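Local structure of HTH-type transcriptional activator AmpR (3KOS) at residues R111-E114 with W115-M119; I24-L27 with F28-S32; M196-F199 with S200-L203. The protein regulates transcription of the AmpC beta-lactamase gene as a DNA-binding LysR-family activator, of which this chain is the effector-binding domain. All blocks are in the same frame, centred on the assembly; numbering follows the deposited sequence.

Contact 1: R111-E114 with W115-M119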
loop_
_atom_site.group_PDB
_atom_site.type_symbol
_atom_site.label_atom_id
_atom_site.label_comp_id
_atom_site.label_asym_id
_atom_site.label_seq_id
_atom_site.Cartn_x
_atom_site.Cartn_y
_atom_site.Cartn_z
ATOM N N ARG A 111 -10.268 -9.343 -5.671
ATOM C CA ARG A 111 -11.388 -10.285 -5.641
ATOM C C ARG A 111 -12.667 -9.682 -6.220
ATOM O O ARG A 111 -13.283 -8.780 -5.631
ATOM C CB ARG A 111 -11.647 -10.792 -4.229
ATOM C CG ARG A 111 -12.968 -11.519 -4.122
ATOM C CD ARG A 111 -12.845 -12.722 -3.231
ATOM N NE ARG A 111 -14.031 -13.567 -3.317
ATOM C CZ ARG A 111 -14.199 -14.658 -2.584
ATOM N NH1 ARG A 111 -13.252 -15.007 -1.726
ATOM N NH2 ARG A 111 -15.302 -15.388 -2.705
ATOM N N ARG A 112 -13.088 -10.224 -7.356
ATOM C CA ARG A 112 -14.116 -9.593 -8.184
ATOM C C ARG A 112 -15.524 -9.527 -7.588
ATOM O O ARG A 112 -16.327 -8.687 -7.992
ATOM C CB ARG A 112 -14.167 -10.268 -9.560
ATOM N N ASP A 113 -15.836 -10.398 -6.638
ATOM C CA ASP A 113 -17.218 -10.483 -6.178
ATOM C C ASP A 113 -17.461 -9.972 -4.754
ATOM O O ASP A 113 -18.509 -10.249 -4.173
ATOM C CB ASP A 113 -17.745 -11.917 -6.329
ATOM C CG ASP A 113 -16.948 -12.925 -5.511
ATOM O OD1 ASP A 113 -15.990 -12.517 -4.821
ATOM O OD2 ASP A 113 -17.283 -14.130 -5.558
ATOM N N GLU A 114 -16.509 -9.235 -4.189
ATOM C CA GLU A 114 -16.677 -8.723 -2.824
ATOM C C GLU A 114 -17.961 -7.907 -2.658
ATOM O O GLU A 114 -18.709 -8.087 -1.690
ATOM C CB GLU A 114 -15.474 -7.870 -2.416
ATOM C CG GLU A 114 -14.203 -8.670 -2.192
ATOM C CD GLU A 114 -12.989 -7.781 -1.991
ATOM O OE1 GLU A 114 -13.014 -6.616 -2.439
ATOM O OE2 GLU A 114 -12.007 -8.256 -1.391
ATOM N N TRP A 115 -18.209 -6.995 -3.592
ATOM C CA TRP A 115 -19.407 -6.163 -3.514
ATOM C C TRP A 115 -20.681 -6.965 -3.783
ATOM O O TRP A 115 -21.687 -6.775 -3.110
ATOM C CB TRP A 115 -19.298 -4.941 -4.435
ATOM C CG TRP A 115 -18.538 -3.836 -3.773
ATOM C CD1 TRP A 115 -17.278 -3.397 -4.078
ATOM C CD2 TRP A 115 -18.978 -3.058 -2.654
ATOM N NE1 TRP A 115 -16.913 -2.381 -3.216
ATOM C CE2 TRP A 115 -17.941 -2.155 -2.337
ATOM C CE3 TRP A 115 -20.147 -3.041 -1.888
ATOM C CZ2 TRP A 115 -18.047 -1.235 -1.293
ATOM C CZ3 TRP A 115 -20.257 -2.129 -0.854
ATOM C CH2 TRP A 115 -19.208 -1.235 -0.563
ATOM N N ALA A 116 -20.625 -7.870 -4.754
ATOM C CA ALA A 116 -21.761 -8.740 -5.027
ATOM C C ALA A 116 -22.125 -9.519 -3.764
ATOM O O ALA A 116 -23.298 -9.635 -3.411
ATOM C CB ALA A 116 -21.442 -9.695 -6.171
ATOM N N LEU A 117 -21.115 -10.028 -3.071
ATOM C CA LEU A 117 -21.350 -10.831 -1.877
ATOM C C LEU A 117 -21.885 -10.007 -0.711
ATOM O O LEU A 117 -22.792 -10.448 -0.012
ATOM C CB LEU A 117 -20.090 -11.599 -1.473
ATOM C CG LEU A 117 -19.669 -12.651 -2.507
ATOM C CD1 LEU A 117 -18.260 -13.160 -2.254
ATOM C CD2 LEU A 117 -20.666 -13.812 -2.537
ATOM N N TRP A 118 -21.340 -8.812 -0.489
ATOM C CA TRP A 118 -21.856 -7.990 0.605
ATOM C C TRP A 118 -23.304 -7.564 0.356
ATOM O O TRP A 118 -24.149 -7.662 1.249
ATOM C CB TRP A 118 -20.971 -6.762 0.879
ATOM C CG TRP A 118 -21.347 -6.079 2.144
ATOM C CD1 TRP A 118 -20.913 -6.386 3.406
ATOM C CD2 TRP A 118 -22.262 -4.996 2.288
ATOM N NE1 TRP A 118 -21.496 -5.551 4.322
ATOM C CE2 TRP A 118 -22.336 -4.692 3.662
ATOM C CE3 TRP A 118 -23.029 -4.246 1.388
ATOM C CZ2 TRP A 118 -23.141 -3.671 4.154
ATOM C CZ3 TRP A 118 -23.830 -3.236 1.880
ATOM C CH2 TRP A 118 -23.880 -2.958 3.247
HETATM N N MSE A 119 -23.576 -7.066 -0.851
HETATM C CA MSE A 119 -24.931 -6.682 -1.232
HETATM C C MSE A 119 -25.886 -7.862 -1.056
HETATM O O MSE A 119 -26.957 -7.717 -0.480
HETATM C CB MSE A 119 -24.971 -6.194 -2.685
HETATM C CG MSE A 119 -24.292 -4.844 -2.903
HETATM SE SE MSE A 119 -25.174 -3.431 -1.870
HETATM C CE MSE A 119 -24.043 -1.899 -2.377
HETATM O O HOH W 1 -18.468 -7.508 -6.859
#

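Contact 2: I24-L27 with F28-S32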
loop_
_atom_site.group_PDB
_atom_site.type_symbol
_atom_site.label_atom_id
_atom_site.label_comp_id
_atom_site.label_asym_id
_atom_site.label_seq_id
_atom_site.Cartn_x
_atom_site.Cartn_y
_atom_site.Cartn_z
ATOM N N ILE A 24 0.323 -2.464 9.246
ATOM C CA ILE A 24 -0.140 -1.163 9.717
ATOM C C ILE A 24 -1.259 -1.297 10.752
ATOM O O ILE A 24 -1.292 -0.584 11.758
ATOM C CB ILE A 24 -0.654 -0.294 8.537
ATOM C CG1 ILE A 24 0.470 -0.019 7.539
ATOM C CG2 ILE A 24 -1.230 1.011 9.048
ATOM C CD1 ILE A 24 1.730 0.626 8.162
ATOM N N GLY A 25 -2.178 -2.222 10.506
ATOM C CA GLY A 25 -3.392 -2.286 11.297
ATOM C C GLY A 25 -3.293 -3.138 12.543
ATOM O O GLY A 25 -4.156 -3.055 13.412
ATOM N N CYS A 26 -2.243 -3.945 12.638
ATOM C CA CYS A 26 -2.127 -4.884 13.756
ATOM C C CYS A 26 -0.705 -5.051 14.304
ATOM O O CYS A 26 -0.456 -4.814 15.488
ATOM C CB CYS A 26 -2.707 -6.244 13.354
ATOM S SG CYS A 26 -2.677 -7.505 14.674
ATOM N N LEU A 27 0.230 -5.472 13.457
ATOM C CA LEU A 27 1.551 -5.874 13.945
ATOM C C LEU A 27 2.420 -4.735 14.469
ATOM O O LEU A 27 3.023 -4.852 15.535
ATOM C CB LEU A 27 2.312 -6.640 12.859
ATOM C CG LEU A 27 3.665 -7.192 13.301
ATOM C CD1 LEU A 27 3.465 -8.167 14.469
ATOM C CD2 LEU A 27 4.360 -7.863 12.120
ATOM N N PHE A 28 2.526 -3.650 13.711
ATOM C CA PHE A 28 3.461 -2.590 14.074
ATOM C C PHE A 28 3.204 -2.024 15.472
ATOM O O PHE A 28 4.144 -1.830 16.238
ATOM C CB PHE A 28 3.492 -1.477 13.012
ATOM C CG PHE A 28 4.263 -1.840 11.769
ATOM C CD1 PHE A 28 4.966 -3.028 11.690
ATOM C CD2 PHE A 28 4.290 -0.976 10.675
ATOM C CE1 PHE A 28 5.681 -3.359 10.539
ATOM C CE2 PHE A 28 5.000 -1.295 9.536
ATOM C CZ PHE A 28 5.692 -2.482 9.460
ATOM N N PRO A 29 1.935 -1.780 15.816
ATOM C CA PRO A 29 1.664 -1.259 17.159
ATOM C C PRO A 29 2.080 -2.243 18.258
ATOM O O PRO A 29 2.311 -1.824 19.393
ATOM C CB PRO A 29 0.146 -1.092 17.165
ATOM C CG PRO A 29 -0.220 -0.883 15.713
ATOM C CD PRO A 29 0.726 -1.787 14.965
ATOM N N LEU A 30 2.169 -3.524 17.917
ATOM C CA LEU A 30 2.506 -4.554 18.905
ATOM C C LEU A 30 3.991 -4.888 18.963
ATOM O O LEU A 30 4.421 -5.643 19.841
ATOM C CB LEU A 30 1.716 -5.829 18.626
ATOM C CG LEU A 30 0.203 -5.687 18.781
ATOM C CD1 LEU A 30 -0.507 -6.913 18.264
ATOM C CD2 LEU A 30 -0.144 -5.429 20.240
ATOM N N LEU A 31 4.787 -4.335 18.051
ATOM C CA LEU A 31 6.179 -4.777 17.952
ATOM C C LEU A 31 7.003 -4.539 19.227
ATOM O O LEU A 31 7.868 -5.346 19.566
ATOM C CB LEU A 31 6.881 -4.183 16.727
ATOM C CG LEU A 31 6.618 -4.915 15.409
ATOM C CD1 LEU A 31 7.437 -4.269 14.295
ATOM C CD2 LEU A 31 6.919 -6.404 15.521
ATOM N N SER A 32 6.740 -3.449 19.942
ATOM C CA SER A 32 7.521 -3.177 21.143
ATOM C C SER A 32 7.245 -4.236 22.211
ATOM O O SER A 32 8.124 -4.552 23.010
ATOM C CB SER A 32 7.277 -1.757 21.678
ATOM O OG SER A 32 5.973 -1.630 22.203
#

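Contact 3: M196-F199 with S200-L203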
loop_
_atom_site.group_PDB
_atom_site.type_symbol
_atom_site.label_atom_id
_atom_site.label_comp_id
_atom_site.label_asym_id
_atom_site.label_seq_id
_atom_site.Cartn_x
_atom_site.Cartn_y
_atom_site.Cartn_z
HETATM N N MSE A 196 11.488 -18.509 15.272
HETATM C CA MSE A 196 10.177 -18.603 14.631
HETATM C C MSE A 196 9.113 -19.097 15.609
HETATM O O MSE A 196 8.030 -18.515 15.707
HETATM C CB MSE A 196 10.246 -19.501 13.387
HETATM C CG MSE A 196 11.093 -18.895 12.270
HETATM SE SE MSE A 196 11.592 -20.231 10.903
HETATM C CE MSE A 196 9.803 -20.656 10.241
ATOM N N ARG A 197 9.421 -20.157 16.359
ATOM C CA ARG A 197 8.446 -20.689 17.299
ATOM C C ARG A 197 8.081 -19.627 18.323
ATOM O O ARG A 197 6.921 -19.496 18.711
ATOM C CB ARG A 197 8.981 -21.953 18.005
ATOM C CG ARG A 197 8.989 -23.202 17.130
ATOM C CD ARG A 197 9.405 -24.469 17.931
ATOM N NE ARG A 197 10.837 -24.476 18.204
ATOM C CZ ARG A 197 11.749 -24.944 17.357
ATOM N NH1 ARG A 197 11.366 -25.454 16.196
ATOM N NH2 ARG A 197 13.040 -24.908 17.663
ATOM N N GLU A 198 9.079 -18.876 18.769
ATOM C CA GLU A 198 8.855 -17.844 19.770
ATOM C C GLU A 198 8.013 -16.694 19.238
ATOM O O GLU A 198 7.076 -16.239 19.896
ATOM C CB GLU A 198 10.191 -17.360 20.333
ATOM C CG GLU A 198 10.782 -18.407 21.284
ATOM C CD GLU A 198 12.191 -18.117 21.732
ATOM O OE1 GLU A 198 12.847 -17.228 21.152
ATOM O OE2 GLU A 198 12.654 -18.805 22.669
ATOM N N PHE A 199 8.340 -16.227 18.041
ATOM C CA PHE A 199 7.531 -15.183 17.427
ATOM C C PHE A 199 6.078 -15.632 17.222
ATOM O O PHE A 199 5.148 -14.890 17.526
ATOM C CB PHE A 199 8.139 -14.725 16.104
ATOM C CG PHE A 199 7.327 -13.662 15.415
ATOM C CD1 PHE A 199 6.342 -14.010 14.512
ATOM C CD2 PHE A 199 7.527 -12.321 15.709
ATOM C CE1 PHE A 199 5.578 -13.036 13.878
ATOM C CE2 PHE A 199 6.764 -11.340 15.086
ATOM C CZ PHE A 199 5.791 -11.703 14.164
ATOM N N SER A 200 5.883 -16.839 16.697
ATOM C CA SER A 200 4.529 -17.359 16.474
ATOM C C SER A 200 3.742 -17.461 17.762
ATOM O O SER A 200 2.565 -17.098 17.810
ATOM C CB SER A 200 4.566 -18.749 15.843
ATOM O OG SER A 200 5.074 -18.676 14.539
ATOM N N ARG A 201 4.384 -17.986 18.804
ATOM C CA ARG A 201 3.716 -18.104 20.095
ATOM C C ARG A 201 3.359 -16.732 20.650
ATOM O O ARG A 201 2.261 -16.533 21.175
ATOM C CB ARG A 201 4.580 -18.869 21.112
ATOM C CG ARG A 201 4.764 -20.347 20.804
ATOM C CD ARG A 201 5.180 -21.144 22.056
ATOM N NE ARG A 201 6.376 -20.604 22.705
ATOM C CZ ARG A 201 7.595 -21.137 22.612
ATOM N NH1 ARG A 201 7.794 -22.247 21.902
ATOM N NH2 ARG A 201 8.613 -20.567 23.242
ATOM N N TRP A 202 4.289 -15.790 20.544
ATOM C CA TRP A 202 4.037 -14.443 21.037
ATOM C C TRP A 202 2.838 -13.806 20.328
ATOM O O TRP A 202 1.958 -13.220 20.966
ATOM C CB TRP A 202 5.256 -13.547 20.838
ATOM C CG TRP A 202 4.894 -12.101 20.981
ATOM C CD1 TRP A 202 4.705 -11.416 22.150
ATOM C CD2 TRP A 202 4.648 -11.168 19.924
ATOM N NE1 TRP A 202 4.364 -10.115 21.883
ATOM C CE2 TRP A 202 4.318 -9.935 20.525
ATOM C CE3 TRP A 202 4.678 -11.253 18.525
ATOM C CZ2 TRP A 202 4.021 -8.794 19.776
ATOM C CZ3 TRP A 202 4.379 -10.114 17.778
ATOM C CH2 TRP A 202 4.051 -8.906 18.407
ATOM N N LEU A 203 2.814 -13.915 19.006
ATOM C CA LEU A 203 1.790 -13.224 18.215
ATOM C C LEU A 203 0.392 -13.813 18.441
ATOM O O LEU A 203 -0.558 -13.090 18.727
ATOM C CB LEU A 203 2.160 -13.230 16.726
ATOM C CG LEU A 203 1.228 -12.456 15.784
ATOM C CD1 LEU A 203 0.951 -11.042 16.299
ATOM C CD2 LEU A 203 1.834 -12.412 14.384
HETATM O O HOH W 2 11.157 -21.750 22.896
#

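Contact 1: R111-E114 with W115-M119
D113 and L117 meet where a loop turns into helix 114-121 of the LysR effector-binding domain, a worked example of how a helix start can be built without a side-chain cap. A type I beta turn, R111 to E114, brings the chain in, and D113 occupies the N-cap position, yet its carboxylate bonds no backbone N-H of the first helical turn. With chi1 at 61°, CG sits between the backbone N and the carbonyl carbon, and the carboxylate is turned back to R111. There the syn lone pair of D113 OD1 receives R111 NE at 2.7 Å, in a salt bridge lying close to the guanidinium plane. The leucine side chain crosses the aspartate obliquely and brings L117 CD1 to 3.5 Å from D113 OD1. It crosses the arginine at about a right angle, so that L117 CD1 is also 3.7 Å from R111 NH2. One leucine branch thus lies against both partners of the ion pair.

The regular helical bonds begin here: L117 N reaches D113 O at 2.8 Å, and W118 N reaches E114 O. The polar ends of E114, W115 and W118 are held by S109 OG, L107 O and T175 O respectively, while both indoles touch P85 and I154, joining the helix to strands 73-86 and 153-156. A water bridges the turn to the helix, giving a proton to R112 O at 2.7 Å and accepting one from A116 N at 3.0 Å.

Contact 2: I24-L27 with F28-S32
I24 brings its CD1 methyl to 3.9 Å from F28 CD2, the two side chains one helical turn apart and set obliquely to each other. A second apolar pair is formed by L27 and L31. Here CG of L27, placed opposite its own backbone N by a chi1 of -176°, comes 4.0 Å from CD2 of L31, which approaches it at a slant; the CD1 branch of L27 lies at the same distance from that methyl. A lighter touch joins C26 and L30, with C26 SG 4.2 Å from L30 CD1.

Behind these pairs stands an irregular backbone. The helix has a wider pi-type turn at 24-27, and P29, which has no N-H, follows closely; its CD lies 3.3 Å from C26 O, and L30 CG comes to 3.5 Å of the same oxygen. L30 N is bonded instead to L27 O at 2.9 Å, a bent bond with an N-H...O angle of 136° whose donor stands above the carbonyl plane. The following donor, L31 N, binds F28 O at 3.2 Å.

All this happens within helix 20-37, the crossover helix of a beta-alpha-beta unit running from strand 12-19 to strand 41-48. F28 and L31 pack on I45 of the latter strand, L31 also on L43. Another flank faces helix 194-209, where L30 meets V206 and C26 rests on L207. I24, F28 and L31 also reach the second subunit: I24 packs on T141 of that subunit, while F28 and L31 both press against M134 of the same neighbouring chain.

Contact 3: M196-F199 with S200-L203
S200 meets M196 twice through one acceptor: its backbone N gives a nearly straight bond to M196 O at 2.9 Å, and its OG lies 3.2 Å from that carbonyl oxygen. The hydroxyl is also hydrogen-bonded to Y61 OH, so its proton cannot be assigned to either. R201, W202 and L203 continue the alpha-helical pattern, their N-H groups bonded to the carbonyls of R197, E198 and F199.

On the outer side of helix 194-209, E198 and R201 are near without forming a salt bridge, E198 OE2 and R201 NH2 being 4.4 Å apart with the two flat groups 77° out of parallel. A water at the guanidinium edge accepts from R201 NH2 at 2.8 Å and gives only a weak bond to E198 OE2.

Inward the contact is apolar. A chi1 of 179° sends the F199 ring alongside L203, F199 CE1 3.8 Å from L203 CD2. W202 CE3 lies over one face of that ring, the pair oblique with planes inclined at 49°. F34 joins both aromatic rings.

The chemistry implies a helix whose buried polar atoms, S200 OG and W202 NE1, are met by Y61 and D33, while outside R197 and E198 are held directly by E192 and H40, and E198 and R201 probably attract each other only loosely, through a water.

Contacts 2 and 3 belong to one layer and touch: L27 CD1 packs on W202, F199 and L203, and W202 CZ2 comes against L30 O, so helices 20-37 and 194-209 share a hydrophobic seam beside the same sheet. Contact 3 is the more buried, with polar groups on its outer flank; contact 2, almost wholly apolar, also meets the second subunit. Contact 1 stands apart, its centre about 29 Å from that of contact 2 and about 34 Å from that of contact 3, across the chain's centre. Partly buried like contact 2, it combines a salt bridge and a bridging water at a helix start, whereas the other two lie within running helices, one regular and one kinked.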